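Local structure of MHC class I protein (6LUP) at residues Trp48-Arg60 against Trp165-Leu177. The protein probably presents peptides to T cells, as class I histocompatibility molecules of other vertebrates do, holding them in a groove between two helices on a beta sheet. Residues are numbered along the deposited sequence; the frame is centred on the assembly and turned at random.
Sequences WVKESEGPEYWER and WLQKYLKNGNVEL
Glu53 OE2 is gripped twice: Lys168 NZ donates to its syn lone pair at 2.7 Å in a salt bridge, and a water lies within hydrogen-bonding distance at 2.9 Å. The same water bridges to Ser52 OG and Asn172 OD1, joining the two segments. These segments close one end of the class I peptide-binding groove, where the start of the alpha 1 helix (55-82) meets the end of the alpha 2 helix (148-172). Lysine suits its place because its extended chain reaches from helix 148-172 to the turn between helices 47-52 and 55-82. In Glu53, chi1 (-69°) lays CG over the centre of the Tyr57 ring, and a bend at chi2 (-58°) swings the carboxylate to the lysine. Deeper in the groove, Tyr57 OH and Tyr169 OH share a 2.5 Å hydrogen bond. Each tyrosine pairs a flat packing surface with a polar end, and Tyr169 OH also bonds the backbone of the bound peptide. Trp165 sets CZ3 3.6 Å from Tyr57 CD2, the planes 44° apart, and its ring meets an aromatic side chain of the peptide. At the other end of the contact, Trp48 packs against the end of helix 148-172. Its CH2 meets Tyr169 CB at 3.6 Å, and Glu176 CB lies against CD1. Having no side chain, Gly173 lets the indole settle directly on its CA, a CH-pi contact over the face, 3.7 Å from the centroid of Trp48's five-membered ring.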
loop_
_atom_site.group_PDB
_atom_site.type_symbol
_atom_site.label_atom_id
_atom_site.label_comp_id
_atom_site.label_asym_id
_atom_site.label_seq_id
_atom_site.Cartn_x
_atom_site.Cartn_y
_atom_site.Cartn_z
ATOM N N TRP A 48 12.431 -6.851 -13.372
ATOM C CA TRP A 48 12.404 -8.301 -13.563
ATOM C C TRP A 48 11.222 -8.761 -14.421
ATOM O O TRP A 48 11.387 -9.612 -15.301
ATOM C CB TRP A 48 12.473 -9.059 -12.228
ATOM C CG TRP A 48 11.293 -8.883 -11.315
ATOM C CD1 TRP A 48 11.204 -8.034 -10.256
ATOM C CD2 TRP A 48 10.044 -9.592 -11.367
ATOM N NE1 TRP A 48 9.980 -8.159 -9.650
ATOM C CE2 TRP A 48 9.247 -9.108 -10.310
ATOM C CE3 TRP A 48 9.522 -10.588 -12.205
ATOM C CZ2 TRP A 48 7.953 -9.578 -10.069
ATOM C CZ3 TRP A 48 8.234 -11.051 -11.967
ATOM C CH2 TRP A 48 7.467 -10.547 -10.903
ATOM N N VAL A 49 10.049 -8.176 -14.184
ATOM C CA VAL A 49 8.861 -8.512 -14.967
ATOM C C VAL A 49 8.948 -7.918 -16.376
ATOM O O VAL A 49 8.450 -8.516 -17.336
ATOM C CB VAL A 49 7.543 -8.120 -14.245
ATOM C CG1 VAL A 49 7.334 -6.610 -14.237
ATOM C CG2 VAL A 49 6.349 -8.826 -14.876
ATOM N N LYS A 50 9.596 -6.762 -16.498
ATOM C CA LYS A 50 9.799 -6.135 -17.801
ATOM C C LYS A 50 10.687 -7.013 -18.687
ATOM O O LYS A 50 10.400 -7.194 -19.868
ATOM C CB LYS A 50 10.408 -4.742 -17.643
ATOM C CG LYS A 50 10.444 -3.920 -18.924
ATOM C CD LYS A 50 11.654 -3.002 -18.954
ATOM C CE LYS A 50 11.419 -1.680 -18.232
ATOM N NZ LYS A 50 11.095 -0.578 -19.184
ATOM N N GLU A 51 11.749 -7.557 -18.094
ATOM C CA GLU A 51 12.703 -8.415 -18.789
ATOM C C GLU A 51 12.117 -9.770 -19.157
ATOM O O GLU A 51 12.416 -10.306 -20.225
ATOM C CB GLU A 51 13.936 -8.649 -17.916
ATOM C CG GLU A 51 14.931 -7.503 -17.890
ATOM C CD GLU A 51 15.953 -7.630 -16.769
ATOM O OE1 GLU A 51 17.002 -6.944 -16.827
ATOM O OE2 GLU A 51 15.712 -8.414 -15.820
ATOM N N SER A 52 11.290 -10.319 -18.272
ATOM C CA SER A 52 10.891 -11.723 -18.366
ATOM C C SER A 52 9.553 -11.962 -19.051
ATOM O O SER A 52 9.190 -13.109 -19.308
ATOM C CB SER A 52 10.896 -12.384 -16.980
ATOM O OG SER A 52 9.949 -11.784 -16.111
ATOM N N GLU A 53 8.818 -10.895 -19.345
ATOM C CA GLU A 53 7.528 -11.046 -20.004
ATOM C C GLU A 53 7.510 -10.417 -21.384
ATOM O O GLU A 53 7.732 -9.213 -21.536
ATOM C CB GLU A 53 6.390 -10.510 -19.132
ATOM C CG GLU A 53 6.107 -11.337 -17.884
ATOM C CD GLU A 53 5.754 -12.789 -18.180
ATOM O OE1 GLU A 53 5.486 -13.140 -19.356
ATOM O OE2 GLU A 53 5.739 -13.596 -17.226
ATOM N N GLY A 54 7.238 -11.254 -22.383
ATOM C CA GLY A 54 7.229 -10.840 -23.779
ATOM C C GLY A 54 5.986 -10.058 -24.162
ATOM O O GLY A 54 5.106 -9.829 -23.327
ATOM N N PRO A 55 5.911 -9.642 -25.437
ATOM C CA PRO A 55 4.799 -8.865 -25.990
ATOM C C PRO A 55 3.412 -9.418 -25.644
ATOM O O PRO A 55 2.524 -8.646 -25.279
ATOM C CB PRO A 55 5.050 -8.942 -27.498
ATOM C CG PRO A 55 6.531 -9.017 -27.604
ATOM C CD PRO A 55 6.985 -9.838 -26.427
ATOM N N GLU A 56 3.240 -10.735 -25.741
ATOM C CA GLU A 56 1.940 -11.370 -25.523
ATOM C C GLU A 56 1.398 -11.149 -24.116
ATOM O O GLU A 56 0.196 -10.934 -23.930
ATOM C CB GLU A 56 1.996 -12.863 -25.854
ATOM C CG GLU A 56 1.876 -13.133 -27.346
ATOM C CD GLU A 56 1.855 -14.614 -27.694
ATOM O OE1 GLU A 56 1.496 -15.434 -26.807
ATOM O OE2 GLU A 56 2.190 -14.950 -28.861
ATOM N N TYR A 57 2.292 -11.191 -23.135
ATOM C CA TYR A 57 1.926 -10.936 -21.756
ATOM C C TYR A 57 1.332 -9.534 -21.564
ATOM O O TYR A 57 0.273 -9.380 -20.952
ATOM C CB TYR A 57 3.135 -11.126 -20.840
ATOM C CG TYR A 57 2.839 -10.823 -19.393
ATOM C CD1 TYR A 57 2.915 -9.517 -18.904
ATOM C CD2 TYR A 57 2.480 -11.838 -18.513
ATOM C CE1 TYR A 57 2.640 -9.232 -17.575
ATOM C CE2 TYR A 57 2.204 -11.566 -17.182
ATOM C CZ TYR A 57 2.284 -10.262 -16.719
ATOM O OH TYR A 57 2.012 -9.985 -15.399
ATOM N N TRP A 58 2.016 -8.523 -22.085
ATOM C CA TRP A 58 1.579 -7.143 -21.916
ATOM C C TRP A 58 0.342 -6.833 -22.737
ATOM O O TRP A 58 -0.523 -6.078 -22.297
ATOM C CB TRP A 58 2.722 -6.179 -22.217
ATOM C CG TRP A 58 3.860 -6.438 -21.299
ATOM C CD1 TRP A 58 5.025 -7.086 -21.594
ATOM C CD2 TRP A 58 3.918 -6.117 -19.910
ATOM N NE1 TRP A 58 5.814 -7.171 -20.478
ATOM C CE2 TRP A 58 5.160 -6.583 -19.428
ATOM C CE3 TRP A 58 3.047 -5.466 -19.025
ATOM C CZ2 TRP A 58 5.555 -6.414 -18.095
ATOM C CZ3 TRP A 58 3.438 -5.304 -17.701
ATOM C CH2 TRP A 58 4.679 -5.782 -17.249
ATOM N N GLU A 59 0.253 -7.440 -23.915
ATOM C CA GLU A 59 -0.918 -7.309 -24.761
ATOM C C GLU A 59 -2.156 -7.854 -24.055
ATOM O O GLU A 59 -3.185 -7.178 -23.997
ATOM C CB GLU A 59 -0.682 -8.001 -26.102
ATOM C CG GLU A 59 0.236 -7.212 -27.023
ATOM C CD GLU A 59 1.037 -8.079 -27.978
ATOM O OE1 GLU A 59 2.042 -7.567 -28.521
ATOM O OE2 GLU A 59 0.680 -9.264 -28.186
ATOM N N ARG A 60 -2.050 -9.057 -23.494
ATOM C CA ARG A 60 -3.185 -9.675 -22.811
ATOM C C ARG A 60 -3.562 -8.953 -21.520
ATOM O O ARG A 60 -4.748 -8.729 -21.253
ATOM C CB ARG A 60 -2.926 -11.153 -22.526
ATOM C CG ARG A 60 -4.084 -11.838 -21.810
ATOM C CD ARG A 60 -3.623 -13.023 -20.986
ATOM N NE ARG A 60 -2.470 -12.698 -20.141
ATOM C CZ ARG A 60 -1.229 -13.151 -20.345
ATOM N NH1 ARG A 60 -0.958 -13.960 -21.370
ATOM N NH2 ARG A 60 -0.259 -12.795 -19.513
ATOM N N TRP A 165 1.023 -18.519 -11.917
ATOM C CA TRP A 165 1.786 -17.330 -12.304
ATOM C C TRP A 165 2.602 -16.752 -11.148
ATOM O O TRP A 165 3.718 -16.265 -11.358
ATOM C CB TRP A 165 0.872 -16.269 -12.920
ATOM C CG TRP A 165 0.472 -16.619 -14.313
ATOM C CD1 TRP A 165 -0.546 -17.450 -14.691
ATOM C CD2 TRP A 165 1.104 -16.182 -15.521
ATOM N NE1 TRP A 165 -0.592 -17.550 -16.061
ATOM C CE2 TRP A 165 0.411 -16.786 -16.597
ATOM C CE3 TRP A 165 2.187 -15.337 -15.800
ATOM C CZ2 TRP A 165 0.760 -16.563 -17.937
ATOM C CZ3 TRP A 165 2.538 -15.120 -17.130
ATOM C CH2 TRP A 165 1.822 -15.730 -18.184
ATOM N N LEU A 166 2.057 -16.819 -9.933
ATOM C CA LEU A 166 2.812 -16.415 -8.748
ATOM C C LEU A 166 4.118 -17.205 -8.677
ATOM O O LEU A 166 5.178 -16.636 -8.422
ATOM C CB LEU A 166 1.994 -16.581 -7.461
ATOM C CG LEU A 166 2.722 -16.295 -6.133
ATOM C CD1 LEU A 166 3.290 -14.882 -6.061
ATOM C CD2 LEU A 166 1.824 -16.566 -4.934
ATOM N N GLN A 167 4.037 -18.508 -8.941
ATOM C CA GLN A 167 5.214 -19.376 -8.944
ATOM C C GLN A 167 6.228 -19.005 -10.023
ATOM O O GLN A 167 7.437 -19.123 -9.813
ATOM C CB GLN A 167 4.799 -20.842 -9.057
ATOM C CG GLN A 167 4.486 -21.457 -7.703
ATOM C CD GLN A 167 3.705 -22.751 -7.796
ATOM O OE1 GLN A 167 3.279 -23.162 -8.876
ATOM N NE2 GLN A 167 3.509 -23.401 -6.654
ATOM N N LYS A 168 5.726 -18.541 -11.164
ATOM C CA LYS A 168 6.578 -18.078 -12.246
ATOM C C LYS A 168 7.255 -16.775 -11.843
ATOM O O LYS A 168 8.457 -16.605 -12.043
ATOM C CB LYS A 168 5.764 -17.885 -13.526
ATOM C CG LYS A 168 6.602 -17.529 -14.743
ATOM C CD LYS A 168 5.747 -16.962 -15.861
ATOM C CE LYS A 168 6.571 -16.773 -17.120
ATOM N NZ LYS A 168 5.766 -16.148 -18.200
ATOM N N TYR A 169 6.474 -15.865 -11.266
ATOM C CA TYR A 169 6.992 -14.585 -10.792
ATOM C C TYR A 169 8.091 -14.763 -9.749
ATOM O O TYR A 169 9.117 -14.089 -9.807
ATOM C CB TYR A 169 5.868 -13.715 -10.222
ATOM C CG TYR A 169 4.820 -13.281 -11.230
ATOM C CD1 TYR A 169 5.147 -13.070 -12.570
ATOM C CD2 TYR A 169 3.506 -13.048 -10.829
ATOM C CE1 TYR A 169 4.189 -12.664 -13.485
ATOM C CE2 TYR A 169 2.540 -12.637 -11.734
ATOM C CZ TYR A 169 2.884 -12.446 -13.057
ATOM O OH TYR A 169 1.924 -12.037 -13.954
ATOM N N LEU A 170 7.873 -15.680 -8.810
ATOM C CA LEU A 170 8.863 -15.979 -7.772
ATOM C C LEU A 170 10.184 -16.501 -8.337
ATOM O O LEU A 170 11.247 -16.217 -7.791
ATOM C CB LEU A 170 8.296 -16.957 -6.738
ATOM C CG LEU A 170 7.211 -16.403 -5.807
ATOM C CD1 LEU A 170 6.477 -17.536 -5.112
ATOM C CD2 LEU A 170 7.775 -15.429 -4.785
ATOM N N LYS A 171 10.120 -17.256 -9.430
ATOM C CA LYS A 171 11.329 -17.685 -10.123
ATOM C C LYS A 171 11.986 -16.512 -10.860
ATOM O O LYS A 171 13.168 -16.240 -10.662
ATOM C CB LYS A 171 11.021 -18.845 -11.077
ATOM C CG LYS A 171 12.146 -19.201 -12.039
ATOM C CD LYS A 171 11.588 -19.864 -13.295
ATOM C CE LYS A 171 12.519 -19.699 -14.490
ATOM N NZ LYS A 171 11.817 -19.976 -15.778
ATOM N N ASN A 172 11.215 -15.813 -11.691
ATOM C CA ASN A 172 11.746 -14.724 -12.521
ATOM C C ASN A 172 12.160 -13.465 -11.760
ATOM O O ASN A 172 13.022 -12.719 -12.221
ATOM C CB ASN A 172 10.760 -14.360 -13.634
ATOM C CG ASN A 172 10.719 -15.394 -14.748
ATOM O OD1 ASN A 172 9.702 -15.545 -15.425
ATOM N ND2 ASN A 172 11.823 -16.108 -14.948
ATOM N N GLY A 173 11.533 -13.221 -10.614
ATOM C CA GLY A 173 11.867 -12.071 -9.778
ATOM C C GLY A 173 12.584 -12.490 -8.511
ATOM O O GLY A 173 12.666 -11.725 -7.557
ATOM N N ASN A 174 13.113 -13.710 -8.529
ATOM C CA ASN A 174 13.765 -14.344 -7.383
ATOM C C ASN A 174 14.609 -13.424 -6.502
ATOM O O ASN A 174 14.292 -13.233 -5.326
ATOM C CB ASN A 174 14.594 -15.543 -7.859
ATOM C CG ASN A 174 15.257 -16.295 -6.721
ATOM O OD1 ASN A 174 16.376 -16.779 -6.869
ATOM N ND2 ASN A 174 14.572 -16.400 -5.583
ATOM N N VAL A 175 15.680 -12.862 -7.058
ATOM C CA VAL A 175 16.590 -12.042 -6.252
ATOM C C VAL A 175 15.936 -10.718 -5.860
ATOM O O VAL A 175 16.090 -10.245 -4.731
ATOM C CB VAL A 175 17.976 -11.832 -6.921
ATOM C CG1 VAL A 175 17.863 -11.054 -8.222
ATOM C CG2 VAL A 175 18.924 -11.120 -5.972
ATOM N N GLU A 176 15.176 -10.153 -6.793
ATOM C CA GLU A 176 14.475 -8.895 -6.581
ATOM C C GLU A 176 13.411 -9.016 -5.493
ATOM O O GLU A 176 13.048 -8.025 -4.867
ATOM C CB GLU A 176 13.839 -8.409 -7.886
ATOM C CG GLU A 176 14.828 -8.045 -8.989
ATOM C CD GLU A 176 15.363 -9.250 -9.761
ATOM O OE1 GLU A 176 16.312 -9.067 -10.553
ATOM O OE2 GLU A 176 14.851 -10.380 -9.578
ATOM N N LEU A 177 12.925 -10.234 -5.266
ATOM C CA LEU A 177 11.867 -10.470 -4.284
ATOM C C LEU A 177 12.366 -10.962 -2.924
ATOM O O LEU A 177 11.568 -11.256 -2.035
ATOM C CB LEU A 177 10.818 -11.426 -4.853
ATOM C CG LEU A 177 9.943 -10.826 -5.959
ATOM C CD1 LEU A 177 9.354 -11.925 -6.829
ATOM C CD2 LEU A 177 8.862 -9.922 -5.377
HETATM O O HOH W 1 7.776 -13.284 -15.181
#